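Aldehyde dehydrogenase family protein (Pseudomonas syringae pv. tomato, PDB 6X9L) oxidises long-chain aliphatic aldehydes with NAD+ as electron acceptor, as a member of the aldehyde dehydrogenase family. Local coordinates at residues Ala153-Trp158 with Ile231-Ser236; Ser190-Ala195 with Leu210-Gly215; Thr255-Gly260 with Tyr417-His422. The protein carries 1 engineered substitution. One frame throughout, in Å; residues are numbered along the deposited sequence.

Contact 1: Ala153-Trp158 with Ile231-Ser236. With NAD (nicotinamide-adenine-dinucleotide), chain D.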
loop_
_atom_site.group_PDB
_atom_site.type_symbol
_atom_site.label_atom_id
_atom_site.label_comp_id
_atom_site.label_asym_id
_atom_site.label_seq_id
_atom_site.Cartn_x
_atom_site.Cartn_y
_atom_site.Cartn_z
ATOM N N ALA A 153 -4.467 -11.683 -6.947
ATOM C CA ALA A 153 -5.668 -12.286 -6.378
ATOM C C ALA A 153 -6.749 -11.225 -6.212
ATOM O O ALA A 153 -6.513 -10.187 -5.585
ATOM C CB ALA A 153 -5.378 -12.935 -5.022
ATOM N N LEU A 154 -7.931 -11.485 -6.764
ATOM C CA LEU A 154 -9.053 -10.561 -6.670
ATOM C C LEU A 154 -10.211 -11.228 -5.944
ATOM O O LEU A 154 -10.653 -12.319 -6.331
ATOM C CB LEU A 154 -9.500 -10.105 -8.055
ATOM C CG LEU A 154 -8.341 -9.813 -9.008
ATOM C CD1 LEU A 154 -8.883 -9.528 -10.431
ATOM C CD2 LEU A 154 -7.442 -8.678 -8.480
ATOM N N ILE A 155 -10.707 -10.564 -4.904
ATOM C CA ILE A 155 -11.835 -11.043 -4.118
ATOM C C ILE A 155 -12.900 -9.944 -4.106
ATOM O O ILE A 155 -12.600 -8.779 -3.800
ATOM C CB ILE A 155 -11.398 -11.421 -2.690
ATOM C CG1 ILE A 155 -10.286 -12.470 -2.736
ATOM C CG2 ILE A 155 -12.553 -11.939 -1.889
ATOM C CD1 ILE A 155 -9.713 -12.764 -1.374
ATOM N N THR A 156 -14.136 -10.309 -4.436
ATOM C CA THR A 156 -15.196 -9.336 -4.634
ATOM C C THR A 156 -16.459 -9.679 -3.851
ATOM O O THR A 156 -16.703 -10.843 -3.502
ATOM C CB THR A 156 -15.520 -9.202 -6.131
ATOM O OG1 THR A 156 -15.679 -10.499 -6.707
ATOM C CG2 THR A 156 -14.393 -8.454 -6.847
ATOM N N PRO A 157 -17.298 -8.653 -3.554
ATOM C CA PRO A 157 -18.519 -8.867 -2.763
ATOM C C PRO A 157 -19.729 -9.106 -3.653
ATOM O O PRO A 157 -19.595 -9.203 -4.876
ATOM C CB PRO A 157 -18.640 -7.549 -2.003
ATOM C CG PRO A 157 -18.205 -6.541 -3.088
ATOM C CD PRO A 157 -17.137 -7.233 -3.917
ATOM N N TRP A 158 -20.929 -9.152 -3.068
ATOM C CA TRP A 158 -22.119 -9.531 -3.829
ATOM C C TRP A 158 -23.045 -8.370 -4.190
ATOM O O TRP A 158 -24.012 -8.587 -4.932
ATOM C CB TRP A 158 -22.920 -10.569 -3.044
ATOM C CG TRP A 158 -23.129 -10.164 -1.609
ATOM C CD1 TRP A 158 -22.516 -10.703 -0.507
ATOM C CD2 TRP A 158 -24.018 -9.152 -1.116
ATOM N NE1 TRP A 158 -22.964 -10.088 0.621
ATOM C CE2 TRP A 158 -23.890 -9.132 0.278
ATOM C CE3 TRP A 158 -24.913 -8.267 -1.721
ATOM C CZ2 TRP A 158 -24.626 -8.247 1.085
ATOM C CZ3 TRP A 158 -25.632 -7.390 -0.916
ATOM C CH2 TRP A 158 -25.489 -7.386 0.458
ATOM N N ILE A 231 -2.734 -8.891 -3.875
ATOM C CA ILE A 231 -4.114 -9.267 -3.603
ATOM C C ILE A 231 -4.934 -7.992 -3.396
ATOM O O ILE A 231 -4.493 -7.049 -2.726
ATOM C CB ILE A 231 -4.252 -10.220 -2.383
ATOM C CG1 ILE A 231 -5.707 -10.687 -2.243
ATOM C CG2 ILE A 231 -3.821 -9.543 -1.080
ATOM C CD1 ILE A 231 -5.870 -12.006 -1.505
ATOM N N SER A 232 -6.111 -7.959 -4.011
ATOM C CA SER A 232 -7.040 -6.847 -3.907
ATOM C C SER A 232 -8.385 -7.396 -3.448
ATOM O O SER A 232 -8.911 -8.346 -4.042
ATOM C CB SER A 232 -7.190 -6.108 -5.248
ATOM O OG SER A 232 -8.074 -5.010 -5.114
ATOM N N ILE A 233 -8.929 -6.817 -2.386
ATOM C CA ILE A 233 -10.179 -7.290 -1.818
ATOM C C ILE A 233 -11.114 -6.111 -1.607
ATOM O O ILE A 233 -10.718 -5.081 -1.045
ATOM C CB ILE A 233 -9.989 -8.044 -0.487
ATOM C CG1 ILE A 233 -11.369 -8.425 0.062
ATOM C CG2 ILE A 233 -9.180 -7.201 0.516
ATOM C CD1 ILE A 233 -11.368 -9.507 1.122
ATOM N N THR A 234 -12.354 -6.282 -2.064
ATOM C CA THR A 234 -13.493 -5.435 -1.751
ATOM C C THR A 234 -14.461 -6.246 -0.892
ATOM O O THR A 234 -15.058 -7.216 -1.373
ATOM C CB THR A 234 -14.149 -4.966 -3.039
ATOM O OG1 THR A 234 -13.206 -4.152 -3.755
ATOM C CG2 THR A 234 -15.428 -4.196 -2.746
ATOM N N GLY A 235 -14.602 -5.862 0.371
ATOM C CA GLY A 235 -15.427 -6.624 1.294
ATOM C C GLY A 235 -15.498 -5.974 2.665
ATOM O O GLY A 235 -15.296 -4.762 2.814
ATOM N N SER A 236 -15.790 -6.800 3.668
ATOM C CA SER A 236 -15.954 -6.302 5.019
ATOM C C SER A 236 -14.602 -6.014 5.647
ATOM O O SER A 236 -13.584 -6.593 5.276
ATOM C CB SER A 236 -16.704 -7.319 5.881
ATOM O OG SER A 236 -15.927 -8.479 6.124
HETATM P PA NAD D . -17.322 -9.867 3.131
HETATM O O1A NAD D . -16.230 -9.077 3.761
HETATM O O2A NAD D . -18.056 -10.727 4.085
HETATM O O5B NAD D . -16.767 -10.748 1.892
HETATM C C5B NAD D . -16.095 -10.142 0.803
HETATM C C4B NAD D . -15.307 -11.199 0.015
HETATM O O4B NAD D . -14.327 -11.765 0.861
HETATM C C3B NAD D . -16.162 -12.370 -0.448
HETATM O O3B NAD D . -15.680 -12.791 -1.718
HETATM C C2B NAD D . -15.901 -13.453 0.584
HETATM O O2B NAD D . -16.031 -14.760 0.064
HETATM C C1B NAD D . -14.455 -13.181 0.890
HETATM N N9A NAD D . -14.042 -13.578 2.230
HETATM C C8A NAD D . -14.798 -13.667 3.380
HETATM N N7A NAD D . -13.955 -14.010 4.385
HETATM C C5A NAD D . -12.702 -14.135 3.888
HETATM C C6A NAD D . -11.484 -14.458 4.465
HETATM N N6A NAD D . -11.382 -14.565 5.790
HETATM N N1A NAD D . -10.356 -14.484 3.673
HETATM C C2A NAD D . -10.428 -14.198 2.329
HETATM N N3A NAD D . -11.640 -13.875 1.756
HETATM C C4A NAD D . -12.747 -13.854 2.534
HETATM O O3 NAD D . -18.247 -8.841 2.303
HETATM P PN NAD D . -19.784 -8.438 2.552
HETATM O O1N NAD D . -19.914 -7.783 3.876
HETATM O O2N NAD D . -20.655 -9.579 2.217
HETATM O O5D NAD D . -19.782 -7.322 1.360
HETATM C C5D NAD D . -20.290 -6.036 1.617
HETATM C C4D NAD D . -19.165 -5.169 2.187
HETATM O O4D NAD D . -18.284 -4.782 1.148
HETATM C C3D NAD D . -19.722 -3.892 2.786
HETATM O O3D NAD D . -18.942 -3.533 3.899
HETATM C C2D NAD D . -19.455 -2.887 1.695
HETATM O O2D NAD D . -19.379 -1.565 2.183
HETATM C C1D NAD D . -18.117 -3.380 1.154
HETATM N N1N NAD D . -17.912 -2.769 -0.164
HETATM C C2N NAD D . -16.909 -1.854 -0.332
HETATM C C3N NAD D . -16.735 -1.229 -1.560
HETATM C C7N NAD D . -15.665 -0.207 -1.789
HETATM O O7N NAD D . -15.382 0.121 -3.125
HETATM N N7N NAD D . -15.021 0.378 -0.775
HETATM C C4N NAD D . -17.586 -1.531 -2.616
HETATM C C5N NAD D . -18.606 -2.454 -2.430
HETATM C C6N NAD D . -18.769 -3.063 -1.191
#

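Contact 2: Ser190-Ala195 with Leu210-Gly215. With NAD (nicotinamide-adenine-dinucleotide), chain D.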
loop_
_atom_site.group_PDB
_atom_site.type_symbol
_atom_site.label_atom_id
_atom_site.label_comp_id
_atom_site.label_asym_id
_atom_site.label_seq_id
_atom_site.Cartn_x
_atom_site.Cartn_y
_atom_site.Cartn_z
ATOM N N SER A 190 -23.387 -14.339 -12.066
ATOM C CA SER A 190 -22.983 -13.334 -13.038
ATOM C C SER A 190 -21.494 -13.425 -13.322
ATOM O O SER A 190 -21.061 -13.246 -14.467
ATOM C CB SER A 190 -23.383 -11.933 -12.550
ATOM O OG SER A 190 -22.799 -11.575 -11.299
ATOM N N ALA A 191 -20.696 -13.745 -12.303
ATOM C CA ALA A 191 -19.291 -14.046 -12.540
ATOM C C ALA A 191 -19.138 -15.203 -13.534
ATOM O O ALA A 191 -18.268 -15.165 -14.411
ATOM C CB ALA A 191 -18.597 -14.355 -11.208
ATOM N N LEU A 192 -19.990 -16.232 -13.424
ATOM C CA LEU A 192 -19.945 -17.333 -14.384
ATOM C C LEU A 192 -20.144 -16.842 -15.812
ATOM O O LEU A 192 -19.429 -17.271 -16.721
ATOM C CB LEU A 192 -20.995 -18.387 -14.038
ATOM C CG LEU A 192 -20.698 -19.347 -12.888
ATOM C CD1 LEU A 192 -21.873 -20.293 -12.711
ATOM C CD2 LEU A 192 -19.409 -20.116 -13.129
ATOM N N LEU A 193 -21.116 -15.949 -16.033
ATOM C CA LEU A 193 -21.313 -15.349 -17.357
ATOM C C LEU A 193 -20.121 -14.497 -17.770
ATOM O O LEU A 193 -19.730 -14.486 -18.943
ATOM C CB LEU A 193 -22.574 -14.486 -17.370
ATOM C CG LEU A 193 -23.903 -15.211 -17.298
ATOM C CD1 LEU A 193 -25.053 -14.191 -17.275
ATOM C CD2 LEU A 193 -24.006 -16.126 -18.478
ATOM N N PHE A 194 -19.551 -13.753 -16.823
ATOM C CA PHE A 194 -18.419 -12.885 -17.134
ATOM C C PHE A 194 -17.196 -13.677 -17.595
ATOM O O PHE A 194 -16.505 -13.269 -18.536
ATOM C CB PHE A 194 -18.066 -12.036 -15.919
ATOM C CG PHE A 194 -16.810 -11.244 -16.093
ATOM C CD1 PHE A 194 -16.810 -10.079 -16.847
ATOM C CD2 PHE A 194 -15.623 -11.676 -15.523
ATOM C CE1 PHE A 194 -15.657 -9.358 -17.005
ATOM C CE2 PHE A 194 -14.463 -10.961 -15.679
ATOM C CZ PHE A 194 -14.471 -9.802 -16.414
ATOM N N ALA A 195 -16.896 -14.797 -16.931
ATOM C CA ALA A 195 -15.781 -15.637 -17.362
ATOM C C ALA A 195 -15.996 -16.125 -18.789
ATOM O O ALA A 195 -15.092 -16.042 -19.632
ATOM C CB ALA A 195 -15.603 -16.821 -16.412
ATOM N N LEU A 210 -11.048 -18.083 -12.761
ATOM C CA LEU A 210 -12.183 -18.000 -11.850
ATOM C C LEU A 210 -12.250 -19.240 -10.954
ATOM O O LEU A 210 -12.275 -20.378 -11.448
ATOM C CB LEU A 210 -13.477 -17.852 -12.643
ATOM C CG LEU A 210 -14.695 -17.403 -11.850
ATOM C CD1 LEU A 210 -15.658 -16.756 -12.791
ATOM C CD2 LEU A 210 -15.336 -18.594 -11.198
ATOM N N VAL A 211 -12.279 -19.029 -9.639
ATOM C CA VAL A 211 -12.515 -20.116 -8.699
ATOM C C VAL A 211 -13.601 -19.678 -7.726
ATOM O O VAL A 211 -13.546 -18.578 -7.166
ATOM C CB VAL A 211 -11.244 -20.533 -7.930
ATOM C CG1 VAL A 211 -11.552 -21.706 -7.017
ATOM C CG2 VAL A 211 -10.109 -20.884 -8.886
ATOM N N ASN A 212 -14.587 -20.538 -7.521
ATOM C CA ASN A 212 -15.634 -20.280 -6.552
ATOM C C ASN A 212 -15.284 -20.933 -5.222
ATOM O O ASN A 212 -14.520 -21.900 -5.160
ATOM C CB ASN A 212 -16.973 -20.800 -7.068
ATOM C CG ASN A 212 -17.566 -19.906 -8.123
ATOM O OD1 ASN A 212 -17.513 -18.678 -8.007
ATOM N ND2 ASN A 212 -18.136 -20.510 -9.167
ATOM N N GLY A 213 -15.841 -20.380 -4.157
ATOM C CA GLY A 213 -15.725 -21.000 -2.850
ATOM C C GLY A 213 -15.843 -19.978 -1.737
ATOM O O GLY A 213 -16.113 -18.798 -1.959
ATOM N N SER A 214 -15.635 -20.470 -0.519
ATOM C CA SER A 214 -15.765 -19.620 0.651
ATOM C C SER A 214 -14.588 -18.657 0.740
ATOM O O SER A 214 -13.496 -18.917 0.216
ATOM C CB SER A 214 -15.844 -20.464 1.917
ATOM O OG SER A 214 -14.545 -20.899 2.298
ATOM N N GLY A 215 -14.828 -17.522 1.393
ATOM C CA GLY A 215 -13.786 -16.570 1.687
ATOM C C GLY A 215 -12.624 -17.210 2.427
ATOM O O GLY A 215 -11.493 -17.253 1.926
HETATM P PA NAD D . -17.322 -9.867 3.131
HETATM O O1A NAD D . -16.230 -9.077 3.761
HETATM O O2A NAD D . -18.056 -10.727 4.085
HETATM O O5B NAD D . -16.767 -10.748 1.892
HETATM C C5B NAD D . -16.095 -10.142 0.803
HETATM C C4B NAD D . -15.307 -11.199 0.015
HETATM O O4B NAD D . -14.327 -11.765 0.861
HETATM C C3B NAD D . -16.162 -12.370 -0.448
HETATM O O3B NAD D . -15.680 -12.791 -1.718
HETATM C C2B NAD D . -15.901 -13.453 0.584
HETATM O O2B NAD D . -16.031 -14.760 0.064
HETATM C C1B NAD D . -14.455 -13.181 0.890
HETATM N N9A NAD D . -14.042 -13.578 2.230
HETATM C C8A NAD D . -14.798 -13.667 3.380
HETATM N N7A NAD D . -13.955 -14.010 4.385
HETATM C C5A NAD D . -12.702 -14.135 3.888
HETATM C C6A NAD D . -11.484 -14.458 4.465
HETATM N N6A NAD D . -11.382 -14.565 5.790
HETATM N N1A NAD D . -10.356 -14.484 3.673
HETATM C C2A NAD D . -10.428 -14.198 2.329
HETATM N N3A NAD D . -11.640 -13.875 1.756
HETATM C C4A NAD D . -12.747 -13.854 2.534
HETATM O O3 NAD D . -18.247 -8.841 2.303
HETATM P PN NAD D . -19.784 -8.438 2.552
HETATM O O1N NAD D . -19.914 -7.783 3.876
HETATM O O2N NAD D . -20.655 -9.579 2.217
HETATM O O5D NAD D . -19.782 -7.322 1.360
HETATM C C5D NAD D . -20.290 -6.036 1.617
HETATM C C4D NAD D . -19.165 -5.169 2.187
HETATM O O4D NAD D . -18.284 -4.782 1.148
HETATM C C3D NAD D . -19.722 -3.892 2.786
HETATM O O3D NAD D . -18.942 -3.533 3.899
HETATM C C2D NAD D . -19.455 -2.887 1.695
HETATM O O2D NAD D . -19.379 -1.565 2.183
HETATM C C1D NAD D . -18.117 -3.380 1.154
HETATM N N1N NAD D . -17.912 -2.769 -0.164
HETATM C C2N NAD D . -16.909 -1.854 -0.332
HETATM C C3N NAD D . -16.735 -1.229 -1.560
HETATM C C7N NAD D . -15.665 -0.207 -1.789
HETATM O O7N NAD D . -15.382 0.121 -3.125
HETATM N N7N NAD D . -15.021 0.378 -0.775
HETATM C C4N NAD D . -17.586 -1.531 -2.616
HETATM C C5N NAD D . -18.606 -2.454 -2.430
HETATM C C6N NAD D . -18.769 -3.063 -1.191
#

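Contact 3: Thr255-Gly260 with Tyr417-His422. With NAD (nicotinamide-adenine-dinucleotide), chain D.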
loop_
_atom_site.group_PDB
_atom_site.type_symbol
_atom_site.label_atom_id
_atom_site.label_comp_id
_atom_site.label_asym_id
_atom_site.label_seq_id
_atom_site.Cartn_x
_atom_site.Cartn_y
_atom_site.Cartn_z
ATOM N N THR A 255 -4.448 -4.419 -1.531
ATOM C CA THR A 255 -5.407 -3.382 -1.867
ATOM C C THR A 255 -6.750 -3.729 -1.235
ATOM O O THR A 255 -7.233 -4.856 -1.385
ATOM C CB THR A 255 -5.531 -3.241 -3.385
ATOM O OG1 THR A 255 -4.408 -2.489 -3.860
ATOM C CG2 THR A 255 -6.799 -2.518 -3.754
ATOM N N GLN A 256 -7.346 -2.768 -0.524
ATOM C CA GLN A 256 -8.553 -3.014 0.268
ATOM C C GLN A 256 -9.566 -1.890 0.098
ATOM O O GLN A 256 -9.233 -0.711 0.235
ATOM C CB GLN A 256 -8.231 -3.171 1.759
ATOM C CG GLN A 256 -7.185 -4.226 2.060
ATOM C CD GLN A 256 -6.536 -3.997 3.401
ATOM O OE1 GLN A 256 -5.746 -3.059 3.565
ATOM N NE2 GLN A 256 -6.871 -4.845 4.376
ATOM N N GLU A 257 -10.798 -2.274 -0.195
ATOM C CA GLU A 257 -11.950 -1.393 -0.272
ATOM C C GLU A 257 -12.944 -1.957 0.731
ATOM O O GLU A 257 -13.536 -3.018 0.486
ATOM C CB GLU A 257 -12.540 -1.374 -1.675
ATOM C CG GLU A 257 -11.591 -0.949 -2.770
ATOM C CD GLU A 257 -11.686 0.537 -3.048
ATOM O OE1 GLU A 257 -12.549 1.178 -2.409
ATOM O OE2 GLU A 257 -10.906 1.058 -3.885
ATOM N N LEU A 258 -13.115 -1.262 1.866
ATOM C CA LEU A 258 -13.901 -1.827 2.961
ATOM C C LEU A 258 -15.126 -0.987 3.327
ATOM O O LEU A 258 -15.735 -0.341 2.463
ATOM C CB LEU A 258 -12.996 -2.012 4.175
ATOM C CG LEU A 258 -11.612 -2.575 3.841
ATOM C CD1 LEU A 258 -10.824 -2.738 5.107
ATOM C CD2 LEU A 258 -11.689 -3.908 3.074
ATOM N N GLY A 259 -15.485 -0.975 4.614
ATOM C CA GLY A 259 -16.734 -0.379 5.053
ATOM C C GLY A 259 -16.754 1.140 4.977
ATOM O O GLY A 259 -15.742 1.805 4.741
ATOM N N GLY A 260 -17.953 1.695 5.187
ATOM C CA GLY A 260 -18.143 3.135 5.260
ATOM C C GLY A 260 -19.371 3.521 6.062
ATOM O O GLY A 260 -20.234 2.692 6.375
ATOM N N TYR A 417 -14.407 5.387 9.686
ATOM C CA TYR A 417 -14.430 5.212 8.235
ATOM C C TYR A 417 -14.126 6.533 7.507
ATOM O O TYR A 417 -13.997 7.601 8.121
ATOM C CB TYR A 417 -15.797 4.661 7.785
ATOM C CG TYR A 417 -16.173 3.295 8.360
ATOM C CD1 TYR A 417 -15.448 2.156 8.018
ATOM C CD2 TYR A 417 -17.265 3.139 9.219
ATOM C CE1 TYR A 417 -15.783 0.907 8.517
ATOM C CE2 TYR A 417 -17.607 1.888 9.729
ATOM C CZ TYR A 417 -16.859 0.775 9.368
ATOM O OH TYR A 417 -17.163 -0.476 9.864
ATOM N N GLY A 418 -14.026 6.448 6.172
ATOM C CA GLY A 418 -13.810 7.587 5.280
ATOM C C GLY A 418 -13.831 7.226 3.800
ATOM O O GLY A 418 -12.909 7.562 3.051
ATOM N N LEU A 419 -14.885 6.530 3.367
ATOM C CA LEU A 419 -14.960 6.052 1.995
ATOM C C LEU A 419 -15.529 7.122 1.065
ATOM O O LEU A 419 -14.980 7.371 -0.021
ATOM C CB LEU A 419 -15.791 4.770 1.925
ATOM C CG LEU A 419 -15.960 4.227 0.510
ATOM C CD1 LEU A 419 -14.680 3.550 0.041
ATOM C CD2 LEU A 419 -17.137 3.280 0.450
ATOM N N GLY A 420 -16.625 7.759 1.476
ATOM C CA GLY A 420 -17.257 8.812 0.718
ATOM C C GLY A 420 -17.968 9.802 1.621
ATOM O O GLY A 420 -17.890 9.707 2.848
ATOM N N ALA A 421 -18.677 10.751 1.010
ATOM C CA ALA A 421 -19.280 11.872 1.718
ATOM C C ALA A 421 -20.044 12.729 0.714
ATOM O O ALA A 421 -19.728 12.744 -0.480
ATOM C CB ALA A 421 -18.220 12.712 2.432
ATOM N N HIS A 422 -21.033 13.478 1.226
ATOM C CA HIS A 422 -21.895 14.335 0.420
ATOM C C HIS A 422 -22.061 15.716 1.049
ATOM O O HIS A 422 -22.163 15.848 2.272
ATOM C CB HIS A 422 -23.261 13.691 0.240
ATOM C CG HIS A 422 -23.267 12.583 -0.760
ATOM N ND1 HIS A 422 -23.821 12.718 -2.015
ATOM C CD2 HIS A 422 -22.778 11.322 -0.696
ATOM C CE1 HIS A 422 -23.670 11.585 -2.680
ATOM N NE2 HIS A 422 -23.042 10.724 -1.902
HETATM P PA NAD D . -17.322 -9.867 3.131
HETATM O O1A NAD D . -16.230 -9.077 3.761
HETATM O O2A NAD D . -18.056 -10.727 4.085
HETATM O O5B NAD D . -16.767 -10.748 1.892
HETATM C C5B NAD D . -16.095 -10.142 0.803
HETATM C C4B NAD D . -15.307 -11.199 0.015
HETATM O O4B NAD D . -14.327 -11.765 0.861
HETATM C C3B NAD D . -16.162 -12.370 -0.448
HETATM O O3B NAD D . -15.680 -12.791 -1.718
HETATM C C2B NAD D . -15.901 -13.453 0.584
HETATM O O2B NAD D . -16.031 -14.760 0.064
HETATM C C1B NAD D . -14.455 -13.181 0.890
HETATM N N9A NAD D . -14.042 -13.578 2.230
HETATM C C8A NAD D . -14.798 -13.667 3.380
HETATM N N7A NAD D . -13.955 -14.010 4.385
HETATM C C5A NAD D . -12.702 -14.135 3.888
HETATM C C6A NAD D . -11.484 -14.458 4.465
HETATM N N6A NAD D . -11.382 -14.565 5.790
HETATM N N1A NAD D . -10.356 -14.484 3.673
HETATM C C2A NAD D . -10.428 -14.198 2.329
HETATM N N3A NAD D . -11.640 -13.875 1.756
HETATM C C4A NAD D . -12.747 -13.854 2.534
HETATM O O3 NAD D . -18.247 -8.841 2.303
HETATM P PN NAD D . -19.784 -8.438 2.552
HETATM O O1N NAD D . -19.914 -7.783 3.876
HETATM O O2N NAD D . -20.655 -9.579 2.217
HETATM O O5D NAD D . -19.782 -7.322 1.360
HETATM C C5D NAD D . -20.290 -6.036 1.617
HETATM C C4D NAD D . -19.165 -5.169 2.187
HETATM O O4D NAD D . -18.284 -4.782 1.148
HETATM C C3D NAD D . -19.722 -3.892 2.786
HETATM O O3D NAD D . -18.942 -3.533 3.899
HETATM C C2D NAD D . -19.455 -2.887 1.695
HETATM O O2D NAD D . -19.379 -1.565 2.183
HETATM C C1D NAD D . -18.117 -3.380 1.154
HETATM N N1N NAD D . -17.912 -2.769 -0.164
HETATM C C2N NAD D . -16.909 -1.854 -0.332
HETATM C C3N NAD D . -16.735 -1.229 -1.560
HETATM C C7N NAD D . -15.665 -0.207 -1.789
HETATM O O7N NAD D . -15.382 0.121 -3.125
HETATM N N7N NAD D . -15.021 0.378 -0.775
HETATM C C4N NAD D . -17.586 -1.531 -2.616
HETATM C C5N NAD D . -18.606 -2.454 -2.430
HETATM C C6N NAD D . -18.769 -3.063 -1.191
#

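Contact 1: Ala153-Trp158 with Ile231-Ser236
Ala-153 O accepts a hydrogen bond from Ser-232 N (2.8 Å). Ile-231 CA adds a CA-H...O contact to the same oxygen. The parallel ladder goes on with Ile-155 N to Ser-232 O (3.0 Å) and Thr-234 N to Ile-155 O (3.1 Å). It stops at Pro-157, whose ring nitrogen has no hydrogen to give Thr-234 O. The Pro-157 ring lies against that oxygen and against Thr-234 CG2. These neighbouring strands belong to the Rossmann-type NAD-binding sheet of aldehyde dehydrogenases, with the cofactor at their C-terminal ends.

On one face of the sheet, Ile-155 CD1 meets Ile-231 CD1 at 3.9 Å and also reaches the adenine of NAD. Ile-155 CG2, anti to the backbone N, faces the adenosine ribose beside Ile-233 CD1. On the other face, Ser-232 OG and Thr-234 OG1 are both bonded to Lys-168 NZ.

Past the ladder, NAD O3B donates to Thr-156 O at 2.8 Å. Trp-158 NE1 makes a weak bond to NAD O2N. Thr-234 CG2 lies 3.4 Å from NAD C4N, the nicotinamide carbon that takes the hydride. Backbone bonds thus fix the two strand ends, while apolar branches, one carbonyl and a weakly bonded tryptophan N-H meet the cofactor from adenosine to nicotinamide.

Contact 2: Ser190-Ala195 with Leu210-Gly215
The helical backbone of 190-195 passes over the end of strand 208-210, with Ala-195 CA 7.0 Å from Leu-210 CA. This is the packing of a beta-alpha-beta crossover: helix 188-201 links parallel strands 178-182 and 208-210 of the NAD-binding sheet. No hydrogen bond joins the two segments.

Leu-210 carries the contact. Its CG stands anti to the backbone N (chi1 -165°), and this sends CD1 to the helix. There CD1 meets two alanines one turn apart. Leu-210 CD1 is 3.6 Å from Ala-195 CB and 4.1 Å from Ala-191 CB. Leu-210 CD1 also lies 3.5 Å from Ala-191 O, a carbonyl already bonded within the helix to Ala-195 N. The small methyls let the leucine come close to the helix backbone.

Beyond the strand the chain turns to the cofactor. Gly-213 O is bonded by Lys-182 NZ, and Lys-182 is itself an NAD-binding residue. Ser-214 is the N-cap of helix 215-224, its OG bonded to Glu-217 N. Gly-215 opens that helix next to the adenine of NAD. Beside the leucine contact, Leu-192 and Asn-212 meet at about a right angle, with Leu-192 CD2 4.2 Å from Asn-212 ND2.

Contact 3: Thr255-Gly260 with Tyr417-His422
Leu-419 reaches across to 255-260 and to the nicotinamide end of NAD. Leu-419 CB sits 4.1 Å from Gly-259 O. CG is anti to the backbone N (chi1 178°), which carries the branch past Gly-259 to the carboxamide. CG lies near NAD N7N. From there the two methyls part. Leu-419 CD1 is 3.3 Å from NAD N7N and 4.0 Å from Glu-257 OE1. Leu-419 CD2 is 3.8 Å from NAD N7N and also comes near Leu-258 O. The leucine is therefore an apolar wall beside the carboxamide nitrogen.

The same nitrogen has two acceptors, both on 255-260. NAD N7N makes a weak bond to Glu-257 OE1 at 3.1 Å. NAD N7N makes another weak one to Leu-258 O at 3.4 Å, long but almost straight (177°). The Glu-257 chain is bent at chi2, and its CB also lies against the carboxamide. Glu-257 OE1 is as near to NAD O7N as to N7N, so these weak bonds orient the amide only loosely.

Tyr-417 packs on the two glycines, whose backbone lies directly against its ring. Gly-260 CA lies over one face of the Tyr-417 ring, 4.1 Å from the centroid of that ring, in a CH-pi contact. Tyr-417 CD1 comes within 3.3 Å of Gly-259 O. That carbonyl is hydrogen-bonded to Ser-462 OG, which also receives Gly-418 N. A single serine hydroxyl so ties the two segments together. Leu-258 turns another way and packs on Val-251 of the second subunit.

The Glu-Leu-Gly-Gly run of 257-260 is a family signature of aldehyde dehydrogenases, and its place here, beside the nicotinamide, is typical of their active site.

Overall arrangement
All three contacts touch one NAD molecule. Along the chain, contact 2 is nested inside the loop closed by contact 1, and contact 3 opens after both. Contacts 1 and 2 have centres 12 Å apart and do not touch. Contacts 1 and 3, with centres 14 Å apart, do touch, because strands 230-234 and 253-257 are neighbours in one sheet. Contacts 2 and 3 are about 24 Å apart between centres. Contact 2 stands at the adenine end, contact 1 follows the cofactor's length, and contact 3 is at the nicotinamide. Its segment 417-422 leads into strand 422-424 of the seven-stranded sheet, so contact 3 joins the NAD-binding part to the second sheet.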